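Local coordinates for TRAS1 ORF2p (Bombyx mori, PDB 1WDU), which probably cuts host DNA for a telomere-specific non-LTR retrotransposon through its N-terminal endonuclease domain, the part described here, at residues Gly67-Gln72 and Leu92-Tyr97; Ser121-Pro126 and Gly152-Ala157; Leu181-Leu186 and Phe211-Met216. The protein carries 1 engineered substitution. All blocks are in the same frame, centred on the assembly; numbering follows the deposited sequence.

Contact 1: residues Gly67-Gln72 and Leu92-Tyr97; sequences GVRVFQ and LDVIQY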
# COMPACT_ATOMS: atom_id res chain seq x y z
N GLY A 67 -0.79 20.23 -6.16
CA GLY A 67 -2.08 19.85 -6.70
C GLY A 67 -2.34 18.37 -6.52
O GLY A 67 -2.98 17.72 -7.35
N VAL A 68 -1.85 17.84 -5.40
CA VAL A 68 -1.99 16.43 -5.07
C VAL A 68 -3.08 16.19 -4.04
O VAL A 68 -3.07 16.79 -2.97
CB VAL A 68 -0.68 15.89 -4.49
CG1 VAL A 68 -0.83 14.42 -4.12
CG2 VAL A 68 0.44 16.09 -5.49
N ARG A 69 -4.02 15.31 -4.36
CA ARG A 69 -5.09 15.02 -3.41
C ARG A 69 -4.62 13.91 -2.47
O ARG A 69 -4.13 12.87 -2.90
CB ARG A 69 -6.36 14.61 -4.17
CG ARG A 69 -6.82 15.70 -5.12
CD ARG A 69 -8.26 15.55 -5.60
NE ARG A 69 -8.47 14.57 -6.66
CZ ARG A 69 -7.60 14.27 -7.61
NH1 ARG A 69 -6.42 14.87 -7.64
NH2 ARG A 69 -7.93 13.39 -8.56
N VAL A 70 -4.75 14.16 -1.17
CA VAL A 70 -4.34 13.19 -0.18
C VAL A 70 -5.50 12.74 0.69
O VAL A 70 -6.23 13.56 1.24
CB VAL A 70 -3.22 13.75 0.73
CG1 VAL A 70 -2.78 12.68 1.73
CG2 VAL A 70 -2.04 14.18 -0.13
N PHE A 71 -5.65 11.43 0.81
CA PHE A 71 -6.72 10.84 1.61
C PHE A 71 -6.06 10.09 2.73
O PHE A 71 -5.25 9.19 2.51
CB PHE A 71 -7.56 9.91 0.73
CG PHE A 71 -8.09 10.60 -0.48
CD1 PHE A 71 -7.27 10.78 -1.60
CD2 PHE A 71 -9.36 11.18 -0.48
CE1 PHE A 71 -7.70 11.54 -2.69
CE2 PHE A 71 -9.80 11.94 -1.57
CZ PHE A 71 -8.98 12.12 -2.67
N GLN A 72 -6.40 10.48 3.95
CA GLN A 72 -5.80 9.90 5.13
C GLN A 72 -6.69 9.02 5.98
O GLN A 72 -7.92 9.09 5.91
CB GLN A 72 -5.25 11.02 6.01
CG GLN A 72 -4.41 12.02 5.26
CD GLN A 72 -3.87 13.11 6.16
OE1 GLN A 72 -4.62 13.72 6.92
NE2 GLN A 72 -2.58 13.38 6.06
N LEU A 92 -7.89 11.97 -12.64
CA LEU A 92 -8.41 10.67 -12.21
C LEU A 92 -9.63 10.81 -11.29
O LEU A 92 -9.60 11.57 -10.32
CB LEU A 92 -7.31 9.89 -11.50
CG LEU A 92 -7.61 8.46 -11.08
CD1 LEU A 92 -8.09 7.66 -12.29
CD2 LEU A 92 -6.36 7.84 -10.47
N ASP A 93 -10.70 10.09 -11.60
CA ASP A 93 -11.91 10.12 -10.78
C ASP A 93 -11.64 9.38 -9.47
O ASP A 93 -11.13 8.25 -9.46
CB ASP A 93 -13.07 9.45 -11.52
CG ASP A 93 -13.90 10.44 -12.34
OD1 ASP A 93 -13.31 11.32 -12.99
OD2 ASP A 93 -15.15 10.33 -12.32
N VAL A 94 -12.00 10.01 -8.36
CA VAL A 94 -11.78 9.43 -7.05
C VAL A 94 -13.04 9.37 -6.20
O VAL A 94 -13.90 10.26 -6.26
CB VAL A 94 -10.69 10.23 -6.28
CG1 VAL A 94 -10.65 9.81 -4.83
CG2 VAL A 94 -9.34 10.03 -6.94
N ILE A 95 -13.16 8.31 -5.41
CA ILE A 95 -14.31 8.15 -4.53
C ILE A 95 -13.82 7.70 -3.16
O ILE A 95 -13.05 6.75 -3.04
CB ILE A 95 -15.34 7.14 -5.09
CG1 ILE A 95 -16.24 6.64 -3.96
CG2 ILE A 95 -14.63 6.00 -5.79
CD1 ILE A 95 -17.37 5.80 -4.43
N GLN A 96 -14.29 8.38 -2.12
CA GLN A 96 -13.90 8.07 -0.75
C GLN A 96 -14.87 7.13 -0.05
O GLN A 96 -16.08 7.16 -0.29
CB GLN A 96 -13.80 9.35 0.10
CG GLN A 96 -12.94 10.46 -0.48
CD GLN A 96 -12.87 11.65 0.45
OE1 GLN A 96 -12.35 11.55 1.56
NE2 GLN A 96 -13.40 12.79 0.01
N TYR A 97 -14.34 6.32 0.86
CA TYR A 97 -15.17 5.40 1.62
C TYR A 97 -14.91 5.59 3.12
O TYR A 97 -14.22 4.80 3.75
CB TYR A 97 -14.88 3.96 1.21
CG TYR A 97 -15.20 3.69 -0.24
CD1 TYR A 97 -14.18 3.66 -1.20
CD2 TYR A 97 -16.52 3.50 -0.66
CE1 TYR A 97 -14.48 3.43 -2.54
CE2 TYR A 97 -16.82 3.27 -2.00
CZ TYR A 97 -15.80 3.24 -2.93
OH TYR A 97 -16.10 2.98 -4.26

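Contact 2: residues Ser121-Pro126 and Gly152-Ala157; sequences SYYFEP and GGDANA. With PO4 (phosphate ion), chain C.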
# COMPACT_ATOMS: atom_id res chain seq x y z
N SER A 121 -4.44 1.50 1.44
CA SER A 121 -3.11 1.66 2.00
C SER A 121 -3.30 1.32 3.47
O SER A 121 -4.21 1.83 4.12
CB SER A 121 -2.60 3.10 1.85
OG SER A 121 -1.29 3.23 2.38
N TYR A 122 -2.45 0.45 3.99
CA TYR A 122 -2.56 0.01 5.37
C TYR A 122 -1.23 -0.02 6.12
O TYR A 122 -0.15 -0.05 5.52
CB TYR A 122 -3.16 -1.39 5.42
CG TYR A 122 -2.23 -2.46 4.85
CD1 TYR A 122 -2.33 -2.87 3.52
CD2 TYR A 122 -1.26 -3.06 5.66
CE1 TYR A 122 -1.49 -3.86 3.01
CE2 TYR A 122 -0.40 -4.04 5.15
CZ TYR A 122 -0.53 -4.44 3.83
OH TYR A 122 0.32 -5.42 3.36
N TYR A 123 -1.34 -0.03 7.44
CA TYR A 123 -0.19 -0.08 8.34
C TYR A 123 -0.61 -0.80 9.64
O TYR A 123 -1.53 -0.36 10.33
CB TYR A 123 0.33 1.32 8.64
CG TYR A 123 1.45 1.32 9.66
CD1 TYR A 123 1.20 1.58 11.00
CD2 TYR A 123 2.75 0.99 9.28
CE1 TYR A 123 2.21 1.51 11.95
CE2 TYR A 123 3.77 0.91 10.21
CZ TYR A 123 3.49 1.18 11.55
OH TYR A 123 4.50 1.10 12.47
N PHE A 124 0.07 -1.89 9.95
CA PHE A 124 -0.20 -2.68 11.14
C PHE A 124 0.97 -2.50 12.13
O PHE A 124 2.11 -2.84 11.80
CB PHE A 124 -0.35 -4.16 10.77
CG PHE A 124 -1.40 -4.43 9.70
CD1 PHE A 124 -1.34 -5.59 8.94
CD2 PHE A 124 -2.46 -3.53 9.48
CE1 PHE A 124 -2.29 -5.86 7.96
CE2 PHE A 124 -3.42 -3.79 8.51
CZ PHE A 124 -3.34 -4.96 7.74
N GLU A 125 0.68 -1.98 13.33
CA GLU A 125 1.73 -1.80 14.33
C GLU A 125 2.41 -3.14 14.55
O GLU A 125 1.76 -4.18 14.51
CB GLU A 125 1.14 -1.35 15.68
CG GLU A 125 -0.19 -0.65 15.60
CD GLU A 125 -0.04 0.76 15.11
OE1 GLU A 125 1.11 1.27 15.12
OE2 GLU A 125 -1.08 1.35 14.73
N PRO A 126 3.73 -3.13 14.79
CA PRO A 126 4.47 -4.37 15.02
C PRO A 126 4.22 -4.93 16.42
O PRO A 126 4.47 -6.11 16.67
CB PRO A 126 5.92 -3.92 14.85
CG PRO A 126 5.89 -2.57 15.50
CD PRO A 126 4.62 -1.96 14.91
N GLY A 152 -1.96 -2.39 -0.23
CA GLY A 152 -0.53 -2.16 -0.13
C GLY A 152 -0.21 -1.52 1.20
O GLY A 152 -0.89 -0.58 1.64
N GLY A 153 0.82 -2.03 1.86
CA GLY A 153 1.21 -1.46 3.13
C GLY A 153 2.29 -2.23 3.86
O GLY A 153 2.93 -3.13 3.31
N ASP A 154 2.48 -1.86 5.12
CA ASP A 154 3.45 -2.48 6.00
C ASP A 154 2.67 -3.37 6.95
O ASP A 154 1.91 -2.89 7.78
CB ASP A 154 4.20 -1.39 6.79
CG ASP A 154 5.28 -1.96 7.69
OD1 ASP A 154 5.43 -3.20 7.74
OD2 ASP A 154 5.98 -1.17 8.35
N ALA A 155 2.86 -4.68 6.83
CA ALA A 155 2.16 -5.63 7.68
C ALA A 155 2.97 -6.00 8.92
O ALA A 155 2.43 -6.63 9.84
CB ALA A 155 1.84 -6.89 6.89
N ASN A 156 4.24 -5.61 8.95
CA ASN A 156 5.11 -5.97 10.07
C ASN A 156 4.88 -7.45 10.36
O ASN A 156 4.63 -7.84 11.50
CB ASN A 156 4.77 -5.15 11.32
CG ASN A 156 5.44 -3.79 11.32
OD1 ASN A 156 4.77 -2.75 11.28
ND2 ASN A 156 6.77 -3.78 11.37
N ALA A 157 4.92 -8.26 9.31
CA ALA A 157 4.70 -9.71 9.42
C ALA A 157 5.59 -10.37 8.38
O ALA A 157 5.75 -9.86 7.27
CB ALA A 157 3.23 -10.05 9.15
P PO4 C . 7.71 0.86 11.43
O1 PO4 C . 7.98 0.85 12.97
O2 PO4 C . 8.96 0.69 10.59
O3 PO4 C . 6.54 -0.08 11.07
O4 PO4 C . 7.18 2.28 11.15

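Contact 3: residues Leu181-Leu186 and Phe211-Met216; sequences LGLHIL and FCTEDM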
# COMPACT_ATOMS: atom_id res chain seq x y z
N LEU A 181 -9.93 -14.94 1.40
CA LEU A 181 -10.46 -13.89 0.54
C LEU A 181 -10.07 -14.02 -0.93
O LEU A 181 -10.54 -13.25 -1.77
CB LEU A 181 -10.01 -12.53 1.06
CG LEU A 181 -10.22 -12.29 2.56
CD1 LEU A 181 -9.83 -10.87 2.91
CD2 LEU A 181 -11.67 -12.56 2.94
N GLY A 182 -9.23 -14.99 -1.25
CA GLY A 182 -8.82 -15.15 -2.64
C GLY A 182 -7.86 -14.05 -3.06
O GLY A 182 -7.71 -13.77 -4.25
N LEU A 183 -7.19 -13.42 -2.09
CA LEU A 183 -6.24 -12.36 -2.37
C LEU A 183 -4.89 -12.96 -2.76
O LEU A 183 -4.42 -13.93 -2.15
CB LEU A 183 -6.09 -11.45 -1.13
CG LEU A 183 -7.40 -10.74 -0.75
CD1 LEU A 183 -7.22 -9.94 0.53
CD2 LEU A 183 -7.83 -9.82 -1.89
N HIS A 184 -4.26 -12.39 -3.78
CA HIS A 184 -2.99 -12.91 -4.28
C HIS A 184 -1.84 -11.94 -4.11
O HIS A 184 -1.95 -10.76 -4.41
CB HIS A 184 -3.16 -13.28 -5.75
CG HIS A 184 -4.28 -14.25 -5.99
ND1 HIS A 184 -4.13 -15.61 -5.86
CD2 HIS A 184 -5.58 -14.04 -6.29
CE1 HIS A 184 -5.29 -16.20 -6.07
NE2 HIS A 184 -6.19 -15.27 -6.33
N ILE A 185 -0.72 -12.47 -3.62
CA ILE A 185 0.48 -11.70 -3.38
C ILE A 185 1.12 -11.21 -4.66
O ILE A 185 1.23 -11.94 -5.64
CB ILE A 185 1.51 -12.54 -2.60
CG1 ILE A 185 0.92 -12.94 -1.25
CG2 ILE A 185 2.79 -11.75 -2.40
CD1 ILE A 185 1.72 -13.98 -0.51
N LEU A 186 1.54 -9.95 -4.64
CA LEU A 186 2.18 -9.32 -5.79
C LEU A 186 3.69 -9.26 -5.60
O LEU A 186 4.43 -9.18 -6.57
CB LEU A 186 1.60 -7.91 -6.00
CG LEU A 186 0.22 -7.89 -6.66
CD1 LEU A 186 -0.45 -6.52 -6.49
CD2 LEU A 186 0.38 -8.25 -8.13
N PHE A 211 -1.07 -7.00 -2.26
CA PHE A 211 -1.88 -8.10 -2.73
C PHE A 211 -3.17 -7.60 -3.36
O PHE A 211 -3.60 -6.48 -3.09
CB PHE A 211 -2.15 -9.10 -1.58
CG PHE A 211 -2.61 -8.46 -0.30
CD1 PHE A 211 -3.96 -8.27 -0.03
CD2 PHE A 211 -1.69 -8.12 0.69
CE1 PHE A 211 -4.39 -7.76 1.20
CE2 PHE A 211 -2.12 -7.61 1.93
CZ PHE A 211 -3.47 -7.43 2.17
N CYS A 212 -3.77 -8.43 -4.19
CA CYS A 212 -4.98 -8.03 -4.90
C CYS A 212 -5.90 -9.20 -5.21
O CYS A 212 -5.50 -10.36 -5.13
CB CYS A 212 -4.60 -7.38 -6.22
SG CYS A 212 -3.64 -8.50 -7.30
N THR A 213 -7.12 -8.87 -5.60
CA THR A 213 -8.10 -9.88 -5.99
C THR A 213 -7.55 -10.55 -7.26
O THR A 213 -6.71 -9.97 -7.95
CB THR A 213 -9.45 -9.24 -6.31
OG1 THR A 213 -9.23 -8.09 -7.14
CG2 THR A 213 -10.16 -8.83 -5.04
N GLU A 214 -8.01 -11.76 -7.55
CA GLU A 214 -7.54 -12.51 -8.72
C GLU A 214 -7.63 -11.72 -10.03
O GLU A 214 -6.67 -11.69 -10.80
CB GLU A 214 -8.34 -13.82 -8.84
CG GLU A 214 -8.03 -14.67 -10.08
CD GLU A 214 -6.66 -15.31 -10.04
OE1 GLU A 214 -6.33 -15.97 -9.03
OE2 GLU A 214 -5.90 -15.17 -11.03
N ASP A 215 -8.77 -11.09 -10.27
CA ASP A 215 -9.00 -10.32 -11.49
C ASP A 215 -7.99 -9.21 -11.75
O ASP A 215 -7.86 -8.75 -12.88
CB ASP A 215 -10.42 -9.72 -11.46
CG ASP A 215 -10.55 -8.54 -10.50
OD1 ASP A 215 -10.24 -7.40 -10.91
OD2 ASP A 215 -10.96 -8.75 -9.34
N MET A 216 -7.27 -8.77 -10.72
CA MET A 216 -6.28 -7.71 -10.90
C MET A 216 -5.02 -8.21 -11.58
O MET A 216 -4.34 -7.45 -12.27
CB MET A 216 -5.96 -7.04 -9.57
CG MET A 216 -7.08 -6.14 -9.08
SD MET A 216 -7.63 -5.03 -10.40
CE MET A 216 -6.13 -4.06 -10.66

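Contact 1: residues Gly67-Gln72 and Leu92-Tyr97
Phe71 and Val94 reach toward each other from facing strands of two sheets, with Phe71 CZ 3.6 Å from Val94 CG1. One side of the ring, CD2 and CE2, meets Gln96: Phe71 CE2 lies 3.6 Å from Gln96 CG, and the amide carbon CD sits at the ring edge, close to the ring plane. Ring and amide planes stand 67° apart, so the glutamine passes across the rim and does not stack on it. The Gln96 chain, extended beyond CG, lays CG and then the amide along CD2 and CE2. Strands 69-72 and 93-96 illustrate how sandwich layers pack: they belong to different sheets of the four-layered alpha/beta sandwich, and their axes approach to 9.9 Å at 21°, a gap bridged by side chains and, at one end, by a side chain reaching a backbone carbonyl. There Arg69, its chain bent at chi3 (-78°), brings NH2 to within 3.0 Å of Leu92 O. That carbonyl lies at the edge of the guanidinium, near its plane, yet the N-H points poorly and the bond is weak. Arg69 NH2 has a second weak acceptor in Asp89 O, while Asp89 OD2 takes the Leu92 N-H. Behind this first shell, Val87 of one sheet and Val108 of the other each touch both Phe71 and Val94.

Contact 2: residues Ser121-Pro126 and Gly152-Ala157
The beta-alpha-beta unit of strand 116-123, helix 131-142 and strand 149-154 sets Tyr122 beside Gly153 in a parallel pair of strands. Backbone bonds run from Tyr122 N to Gly152 O (3.0 Å), from Asp154 N to Tyr122 O and from Phe124 N to Asp154 O, the last nearly straight at 165°. With chi1 at 68°, CG of Tyr122 sits between its own N and carbonyl carbon, and the ring folds back over the neighbouring strand. Gly153 CA then lies 3.5 Å from the ring centroid, almost on the ring normal, in a CH-pi contact. A CB placed on Gly153 falls 2.0 Å from Tyr122 O, which leaves the position to glycine. Farther along, Ala155 CB lies 4.0 Å from both Tyr122 CE2 and Phe124 CD1. On the other face of the sheet Tyr123 and Asp154 point the same way, their ring and carboxylate planes 73° apart. Tyr123 OH donates to phosphate O3 at 2.7 Å, and Asp154 OD2 lies 3.0 Å from that oxygen. The other carboxylate oxygen, Asp154 OD1, accepts from Asn156 N (2.9 Å), an Asx turn where the chain leaves the strand. His234 NE2 also binds the phosphate, probably a crystallisation ion, and this cluster at the carboxyl ends of the strands is consistent with the phosphate-binding active-site cleft of DNase I-like endonucleases.

Contact 3: residues Leu181-Leu186 and Phe211-Met216
His184 and Cys212 form an antiparallel hydrogen-bonded pair. His184 N reaches Cys212 O at 2.7 Å and nearly straight (171°), and Cys212 N returns a bond to His184 O at 3.0 Å. The imidazole makes a different kind of contact. Glu214 OE1 lies 2.8 Å from His184 NE2, but it stands over the ring face, where the angle is too poor for a hydrogen bond, and the ring and carboxylate planes are 68° apart. The bend of Glu214 at chi2 (70°) carries the carboxylate back over the imidazole, whose edge meanwhile meets the backbone around Glu214 N. A second oxygen, Gly182 O, comes within 3.0 Å of His184 NE2, again at an angle too poor for a hydrogen bond. The closeness of the carboxylate may favour a protonated ring electrostatically. Replacing the histidine by an alanine would probably leave the Glu214 carboxylate without the ring beneath it, free to turn. Next to the pair, Thr213 OG1 donates to Asp215 OD2 (2.9 Å), and Met216 N bonds to Thr213 O as the chain enters a 3-10 turn. Packing differs on the two faces. On that of Ile185 and Phe211, Leu183 CD1 presses on Phe211 CE1 at 3.6 Å, and Phe151 stacks on the same ring; Leu178 and Ile137 from two helices also touch Leu183. On the His184 side, Leu186 CD1 touches Cys212 SG at 3.8 Å. Gly182, with positive phi, is the first residue to leave helix 169-181, and the short strand that follows pairs antiparallel with the end of strand 204-212.

Overall arrangement
The three contacts show how chemistry follows place in a two-sheet sandwich. Contact 2 is the buried one, a parallel strand pair that ends at the phosphate site; contact 3, partly buried, is a short antiparallel pairing; contact 1 lies at the surface and bridges the two sheets by side chains, with one weak hydrogen bond. All three reach the same mixed sheet. Contacts 2 and 3 are tied most closely, since strands 149-154 and 204-212 are neighbours and Tyr122 OH packs 3.6 Å from Phe211 CE2. Contact 1 stands apart, its centre about 21 Å from that of contact 2 and about 23 Å from that of contact 3.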